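Side-chain contacts in kappa-carrageenase (Pseudoalteromonas carrageenovora, PDB 1DYP), which cleaves the beta-1,4 linkages between D-galactose 4-sulfate and 3,6-anhydro-D-galactose inside kappa-carrageenan chains, through the family 16 glycoside hydrolase catalytic domain described here: residues 239-243 and 244-248; 216-219 and 220-223. The protein carries 1 engineered substitution. All coordinates share one frame; numbering follows the deposited sequence.

Interaction 1: 239-243 and 244-248; sequences QWKCN and QFYPS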
ATOM      1  N   GLN A 239      -4.125   1.253  17.614  1.00  7.44           N
ATOM      2  CA  GLN A 239      -4.885   2.436  17.982  1.00  7.96           C
ATOM      3  C   GLN A 239      -4.347   3.448  16.984  1.00  8.45           C
ATOM      4  O   GLN A 239      -3.230   3.296  16.488  1.00  8.30           O
ATOM      5  CB  GLN A 239      -4.561   2.909  19.400  1.00  7.69           C
ATOM      6  CG  GLN A 239      -4.857   1.907  20.500  1.00  8.00           C
ATOM      7  CD  GLN A 239      -6.326   1.527  20.598  1.00  7.63           C
ATOM      8  OE1 GLN A 239      -7.187   2.113  19.935  1.00  7.99           O
ATOM      9  NE2 GLN A 239      -6.620   0.543  21.441  1.00  8.15           N
ATOM     10  N   TRP A 240      -5.132   4.469  16.677  1.00  8.98           N
ATOM     11  CA  TRP A 240      -4.692   5.480  15.733  1.00  9.96           C
ATOM     12  C   TRP A 240      -4.887   6.861  16.329  1.00  9.65           C
ATOM     13  O   TRP A 240      -6.000   7.247  16.685  1.00  9.53           O
ATOM     14  CB  TRP A 240      -5.463   5.345  14.417  1.00 11.12           C
ATOM     15  CG  TRP A 240      -5.263   6.496  13.487  1.00 12.90           C
ATOM     16  CD1 TRP A 240      -5.973   7.665  13.463  1.00 13.45           C
ATOM     17  CD2 TRP A 240      -4.268   6.611  12.467  1.00 13.68           C
ATOM     18  NE1 TRP A 240      -5.481   8.498  12.492  1.00 14.27           N
ATOM     19  CE2 TRP A 240      -4.432   7.878  11.865  1.00 13.75           C
ATOM     20  CE3 TRP A 240      -3.252   5.768  12.003  1.00 13.74           C
ATOM     21  CZ2 TRP A 240      -3.617   8.323  10.819  1.00 14.47           C
ATOM     22  CZ3 TRP A 240      -2.440   6.209  10.965  1.00 14.30           C
ATOM     23  CH2 TRP A 240      -2.628   7.477  10.385  1.00 14.43           C
ATOM     24  N   LYS A 241      -3.790   7.599  16.442  1.00  9.48           N
ATOM     25  CA  LYS A 241      -3.822   8.938  17.006  1.00  9.42           C
ATOM     26  C   LYS A 241      -2.581   9.702  16.568  1.00  9.83           C
ATOM     27  O   LYS A 241      -1.544   9.104  16.279  1.00  9.27           O
ATOM     28  CB  LYS A 241      -3.879   8.858  18.535  1.00  9.22           C
ATOM     29  CG  LYS A 241      -2.780   8.000  19.160  1.00  8.48           C
ATOM     30  CD  LYS A 241      -2.869   8.033  20.677  1.00  8.01           C
ATOM     31  CE  LYS A 241      -1.733   7.255  21.326  1.00  7.99           C
ATOM     32  NZ  LYS A 241      -1.779   7.382  22.813  1.00  7.47           N
ATOM     33  N   CYS A 242      -2.694  11.025  16.520  1.00 10.17           N
ATOM     34  CA  CYS A 242      -1.588  11.886  16.116  1.00 10.95           C
ATOM     35  C   CYS A 242      -0.994  11.428  14.786  1.00 11.30           C
ATOM     36  O   CYS A 242       0.224  11.389  14.606  1.00 11.39           O
ATOM     37  CB  CYS A 242      -0.515  11.922  17.213  1.00 11.02           C
ATOM     38  SG  CYS A 242      -1.244  12.095  18.877  1.00 11.78           S
ATOM     39  N   ASN A 243      -1.888  11.068  13.870  1.00 11.59           N
ATOM     40  CA  ASN A 243      -1.536  10.638  12.521  1.00 12.00           C
ATOM     41  C   ASN A 243      -0.618   9.426  12.401  1.00 11.61           C
ATOM     42  O   ASN A 243       0.190   9.339  11.472  1.00 12.06           O
ATOM     43  CB  ASN A 243      -0.942  11.823  11.755  1.00 12.91           C
ATOM     44  CG  ASN A 243      -1.929  12.968  11.613  1.00 13.75           C
ATOM     45  OD1 ASN A 243      -3.058  12.771  11.162  1.00 14.67           O
ATOM     46  ND2 ASN A 243      -1.510  14.167  11.997  1.00 14.79           N
ATOM     47  N   GLN A 244      -0.756   8.484  13.326  1.00 10.77           N
ATOM     48  CA  GLN A 244       0.063   7.278  13.293  1.00 10.06           C
ATOM     49  C   GLN A 244      -0.558   6.177  14.134  1.00  9.74           C
ATOM     50  O   GLN A 244      -1.464   6.425  14.931  1.00  9.55           O
ATOM     51  CB  GLN A 244       1.459   7.568  13.838  1.00  9.93           C
ATOM     52  CG  GLN A 244       1.460   7.778  15.347  1.00  9.57           C
ATOM     53  CD  GLN A 244       2.848   7.849  15.936  1.00  9.47           C
ATOM     54  OE1 GLN A 244       3.545   8.849  15.793  1.00  9.38           O
ATOM     55  NE2 GLN A 244       3.263   6.775  16.605  1.00  9.24           N
ATOM     56  N   PHE A 245      -0.055   4.961  13.959  1.00  9.33           N
ATOM     57  CA  PHE A 245      -0.539   3.826  14.724  1.00  9.04           C
ATOM     58  C   PHE A 245       0.249   3.676  16.012  1.00  8.97           C
ATOM     59  O   PHE A 245       1.407   4.089  16.110  1.00  8.80           O
ATOM     60  CB  PHE A 245      -0.391   2.521  13.933  1.00  9.24           C
ATOM     61  CG  PHE A 245      -1.411   2.339  12.850  1.00  9.25           C
ATOM     62  CD1 PHE A 245      -2.758   2.190  13.161  1.00  9.43           C
ATOM     63  CD2 PHE A 245      -1.020   2.296  11.515  1.00  9.68           C
ATOM     64  CE1 PHE A 245      -3.705   1.998  12.157  1.00  9.37           C
ATOM     65  CE2 PHE A 245      -1.959   2.107  10.502  1.00  9.47           C
ATOM     66  CZ  PHE A 245      -3.305   1.958  10.824  1.00  9.60           C
ATOM     67  N   TYR A 246      -0.411   3.083  16.997  1.00  8.53           N
ATOM     68  CA  TYR A 246       0.173   2.776  18.288  1.00  8.46           C
ATOM     69  C   TYR A 246      -0.333   1.371  18.575  1.00  8.46           C
ATOM     70  O   TYR A 246      -1.387   0.974  18.081  1.00  8.11           O
ATOM     71  CB  TYR A 246      -0.321   3.729  19.377  1.00  8.14           C
ATOM     72  CG  TYR A 246       0.388   5.063  19.393  1.00  7.96           C
ATOM     73  CD1 TYR A 246       0.024   6.078  18.514  1.00  8.01           C
ATOM     74  CD2 TYR A 246       1.438   5.300  20.282  1.00  8.01           C
ATOM     75  CE1 TYR A 246       0.689   7.301  18.517  1.00  7.80           C
ATOM     76  CE2 TYR A 246       2.111   6.518  20.294  1.00  7.87           C
ATOM     77  CZ  TYR A 246       1.730   7.514  19.409  1.00  8.06           C
ATOM     78  OH  TYR A 246       2.383   8.725  19.422  1.00  8.02           O
ATOM     79  N   PRO A 247       0.421   0.585  19.350  1.00  8.73           N
ATOM     80  CA  PRO A 247      -0.061  -0.766  19.633  1.00  9.11           C
ATOM     81  C   PRO A 247      -1.217  -0.734  20.626  1.00  9.33           C
ATOM     82  O   PRO A 247      -1.315   0.182  21.443  1.00  9.71           O
ATOM     83  CB  PRO A 247       1.175  -1.460  20.201  1.00  9.23           C
ATOM     84  CG  PRO A 247       1.915  -0.343  20.869  1.00  9.71           C
ATOM     85  CD  PRO A 247       1.769   0.805  19.904  1.00  9.04           C
ATOM     86  N   SER A 248      -2.106  -1.716  20.536  1.00  9.24           N
ATOM     87  CA  SER A 248      -3.222  -1.797  21.473  1.00  9.31           C
ATOM     88  C   SER A 248      -2.806  -2.833  22.509  1.00  9.47           C
ATOM     89  O   SER A 248      -1.681  -3.333  22.469  1.00  9.54           O
ATOM     90  CB  SER A 248      -4.495  -2.268  20.777  1.00  9.19           C
ATOM     91  OG  SER A 248      -4.403  -3.644  20.454  1.00  9.02           O
TER
HETATM   92  O   HOH W   1       2.955  10.768  14.065  1.00 15.43           O
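Gln244 OE1 takes two bonds, one from Gly71 N and one from water 1, which donates to it at 2.6 Å and also donates to Cys242 O in the turn. The same amide turns its nitrogen over one face of the Tyr246 ring, where Gln244 NE2 also bonds Trp69 O and, weakly, Phe245 O. Lys241 covers the opposite face. Its CG sits between the backbone N and carbonyl carbon (chi1 53°) and the extended chain beyond runs across the ring, putting Lys241 CE 3.5 Å from the Tyr246 centroid as a CH-pi contact and NZ 4.6 Å away as a cation-pi pair. Tyr246 OH is hydrogen-bonded to Asp70 OD1 and Cys72 N.

On the other side of the hairpin Trp240 and Phe245 form a T-shaped stack, ring planes 74° apart, with Trp240 CE3 over the centre of the Phe245 face. One face of the indole lies against the turn backbone, its CH2 3.6 Å from Gln244 N. Lys241 and Gln244 close the turn with two backbone bonds, the shorter from Lys241 N to Gln244 O at 3.0 Å, while the Cys242-Cys72 disulfide ties it to the neighbouring loop. Phe245 also touches Arg234, a residue important for substrate recognition. This is a beta-hairpin with a two-residue turn close to type I', Cys242 and Asn243 both left-handed, consistent with a place at the edge of the substrate-binding site.

Interaction 2: 216-219 and 220-223; sequences KDNL and YWHR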
ATOM      1  N   LYS A 216     -10.356  10.029  -9.191  1.00  6.54           N
ATOM      2  CA  LYS A 216     -10.051  11.311  -8.576  1.00  6.97           C
ATOM      3  C   LYS A 216      -9.199  12.094  -9.552  1.00  7.24           C
ATOM      4  O   LYS A 216      -8.606  11.525 -10.466  1.00  7.43           O
ATOM      5  CB  LYS A 216      -9.232  11.124  -7.296  1.00  6.92           C
ATOM      6  CG  LYS A 216      -9.890  10.312  -6.199  1.00  7.04           C
ATOM      7  CD  LYS A 216     -11.101  11.017  -5.627  1.00  7.23           C
ATOM      8  CE  LYS A 216     -11.649  10.242  -4.441  1.00  7.29           C
ATOM      9  NZ  LYS A 216     -12.975  10.757  -3.984  1.00  7.54           N
ATOM     10  N   ASP A 217      -9.139  13.405  -9.370  1.00  7.76           N
ATOM     11  CA  ASP A 217      -8.287  14.208 -10.226  1.00  8.21           C
ATOM     12  C   ASP A 217      -6.896  14.095  -9.627  1.00  8.32           C
ATOM     13  O   ASP A 217      -6.738  14.059  -8.402  1.00  8.21           O
ATOM     14  CB  ASP A 217      -8.758  15.655 -10.241  1.00  9.06           C
ATOM     15  CG  ASP A 217      -9.999  15.837 -11.079  1.00 10.02           C
ATOM     16  OD1 ASP A 217      -9.904  15.638 -12.307  1.00 11.56           O
ATOM     17  OD2 ASP A 217     -11.060  16.168 -10.513  1.00 11.27           O
ATOM     18  N   ASN A 218      -5.883  14.005 -10.479  1.00  8.24           N
ATOM     19  CA  ASN A 218      -4.529  13.884  -9.971  1.00  8.26           C
ATOM     20  C   ASN A 218      -3.998  15.265  -9.632  1.00  8.48           C
ATOM     21  O   ASN A 218      -3.319  15.900 -10.440  1.00  8.46           O
ATOM     22  CB  ASN A 218      -3.611  13.221 -10.992  1.00  8.24           C
ATOM     23  CG  ASN A 218      -2.257  12.903 -10.408  1.00  8.37           C
ATOM     24  OD1 ASN A 218      -1.902  13.417  -9.347  1.00  8.45           O
ATOM     25  ND2 ASN A 218      -1.491  12.064 -11.090  1.00  8.15           N
ATOM     26  N   LEU A 219      -4.317  15.717  -8.427  1.00  8.52           N
ATOM     27  CA  LEU A 219      -3.900  17.027  -7.960  1.00  8.89           C
ATOM     28  C   LEU A 219      -2.517  17.021  -7.336  1.00  8.74           C
ATOM     29  O   LEU A 219      -1.711  17.922  -7.587  1.00  8.87           O
ATOM     30  CB  LEU A 219      -4.891  17.547  -6.917  1.00  9.10           C
ATOM     31  CG  LEU A 219      -6.367  17.616  -7.306  1.00  9.49           C
ATOM     32  CD1 LEU A 219      -7.192  17.980  -6.083  1.00  9.76           C
ATOM     33  CD2 LEU A 219      -6.563  18.631  -8.417  1.00  9.61           C
ATOM     34  N   TYR A 220      -2.243  16.000  -6.531  1.00  8.67           N
ATOM     35  CA  TYR A 220      -0.981  15.927  -5.804  1.00  8.50           C
ATOM     36  C   TYR A 220      -0.220  14.612  -5.915  1.00  8.29           C
ATOM     37  O   TYR A 220       0.525  14.258  -5.005  1.00  8.16           O
ATOM     38  CB  TYR A 220      -1.256  16.196  -4.323  1.00  8.83           C
ATOM     39  CG  TYR A 220      -2.210  17.342  -4.079  1.00  9.07           C
ATOM     40  CD1 TYR A 220      -1.887  18.636  -4.479  1.00  9.20           C
ATOM     41  CD2 TYR A 220      -3.442  17.133  -3.454  1.00  9.27           C
ATOM     42  CE1 TYR A 220      -2.762  19.693  -4.266  1.00  9.54           C
ATOM     43  CE2 TYR A 220      -4.327  18.190  -3.236  1.00  9.70           C
ATOM     44  CZ  TYR A 220      -3.977  19.466  -3.645  1.00  9.73           C
ATOM     45  OH  TYR A 220      -4.832  20.524  -3.429  1.00 10.28           O
ATOM     46  N   TRP A 221      -0.382  13.899  -7.022  1.00  8.00           N
ATOM     47  CA  TRP A 221       0.294  12.619  -7.167  1.00  7.98           C
ATOM     48  C   TRP A 221       1.120  12.512  -8.446  1.00  8.24           C
ATOM     49  O   TRP A 221       0.898  11.638  -9.285  1.00  8.15           O
ATOM     50  CB  TRP A 221      -0.755  11.505  -7.057  1.00  7.41           C
ATOM     51  CG  TRP A 221      -1.449  11.583  -5.725  1.00  6.82           C
ATOM     52  CD1 TRP A 221      -0.993  11.083  -4.538  1.00  6.82           C
ATOM     53  CD2 TRP A 221      -2.616  12.356  -5.408  1.00  6.79           C
ATOM     54  NE1 TRP A 221      -1.791  11.509  -3.502  1.00  6.63           N
ATOM     55  CE2 TRP A 221      -2.794  12.292  -4.008  1.00  6.66           C
ATOM     56  CE3 TRP A 221      -3.525  13.102  -6.173  1.00  6.44           C
ATOM     57  CZ2 TRP A 221      -3.842  12.949  -3.354  1.00  6.72           C
ATOM     58  CZ3 TRP A 221      -4.570  13.755  -5.521  1.00  6.63           C
ATOM     59  CH2 TRP A 221      -4.717  13.674  -4.125  1.00  6.62           C
ATOM     60  N   HIS A 222       2.085  13.419  -8.578  1.00  8.53           N
ATOM     61  CA  HIS A 222       2.962  13.444  -9.743  1.00  8.89           C
ATOM     62  C   HIS A 222       4.410  13.134  -9.368  1.00  8.99           C
ATOM     63  O   HIS A 222       5.292  13.099 -10.231  1.00  9.20           O
ATOM     64  CB  HIS A 222       2.897  14.810 -10.435  1.00  9.09           C
ATOM     65  CG  HIS A 222       1.512  15.224 -10.824  1.00  9.37           C
ATOM     66  ND1 HIS A 222       0.710  15.994 -10.009  1.00  9.63           N
ATOM     67  CD2 HIS A 222       0.777  14.951 -11.927  1.00  9.44           C
ATOM     68  CE1 HIS A 222      -0.459  16.177 -10.594  1.00  9.55           C
ATOM     69  NE2 HIS A 222      -0.447  15.553 -11.758  1.00  9.66           N
ATOM     70  N   ARG A 223       4.656  12.916  -8.081  1.00  8.93           N
ATOM     71  CA  ARG A 223       5.999  12.597  -7.614  1.00  8.83           C
ATOM     72  C   ARG A 223       6.376  11.167  -7.973  1.00  8.81           C
ATOM     73  O   ARG A 223       5.520  10.357  -8.329  1.00  8.76           O
ATOM     74  CB  ARG A 223       6.098  12.777  -6.096  1.00  9.05           C
ATOM     75  CG  ARG A 223       6.110  14.224  -5.640  1.00  9.16           C
ATOM     76  CD  ARG A 223       6.122  14.327  -4.125  1.00  9.05           C
ATOM     77  NE  ARG A 223       7.297  13.695  -3.527  1.00  9.58           N
ATOM     78  CZ  ARG A 223       8.530  14.188  -3.575  1.00  9.57           C
ATOM     79  NH1 ARG A 223       8.771  15.334  -4.199  1.00  9.86           N
ATOM     80  NH2 ARG A 223       9.524  13.537  -2.985  1.00  9.83           N
TER
HETATM   81  O   HOH W   2       0.987  18.217  -7.815  1.00 23.58           O
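The loop between strands 211-217 and 225-233 begins with an inverse gamma turn centred on Asn218, closed by a weak bond from Leu219 N to Asp217 O. The Asn218 side chain then clasps the backbone of Trp221 at two points. Swung anti to its own nitrogen (chi1 -172°), the amide brings OD1 within 2.8 Å of Trp221 N, which lies in the carbonyl plane. Asn218 ND2 donates to Trp221 O at 3.0 Å; the acceptor lies in the amide plane, although the nitrogen stands well above the plane of that carbonyl. Since ND2 also reaches Thr200 O, the group is fixed in rotation.

The imidazole of His222 stacks on this amide, the planes 6° apart, with Asn218 OD1 offset toward the rim of the ring. His222 NE2 bonds Lys201 O, and water 2 links ND1 to Leu219 O, 2.7 Å from the water. Putting an alanine in place of Asn218 removes both amide bonds to Trp221 and the flat neighbour of the His222 ring, and is likely to leave the loop freer to shift.

Leu219 CB rests over the centre of the Tyr220 ring, 3.6 Å from its centroid, in a CH-pi contact. The Trp221 ring is buried: CZ3 comes 3.6 Å from Asp217 O, NE1 bonds His157 O, and the indole packs on Ile138, about 5 Å from the side chain of the nucleophile Glu137. A loop closed by asparagine side-chain bonds to the backbone here joins two strands of the family 16 beta-sandwich, beside strand 133-139, which carries the catalytic Glu137 and Asp139.

The two contacts succeed each other in the sequence without touching: their centres are 27 Å apart and their nearest atoms about 14 Å. They share no strand. Interaction 1 is a separate two-strand hairpin at the surface, with a T-shaped pair on one face, a cation-pi contact on the other, and a disulfide as well as the backbone bonds. Interaction 2, partly buried and irregular, links strands 211-217 and 225-233; there two bonds from one asparagine side chain, rather than strand pairing, hold the backbone of Trp221. Each brings an aromatic side chain near a different catalytic one: Phe245 stands about 7 Å from that of the proton donor Glu142, Trp221 about 7 Å from that of Asp139.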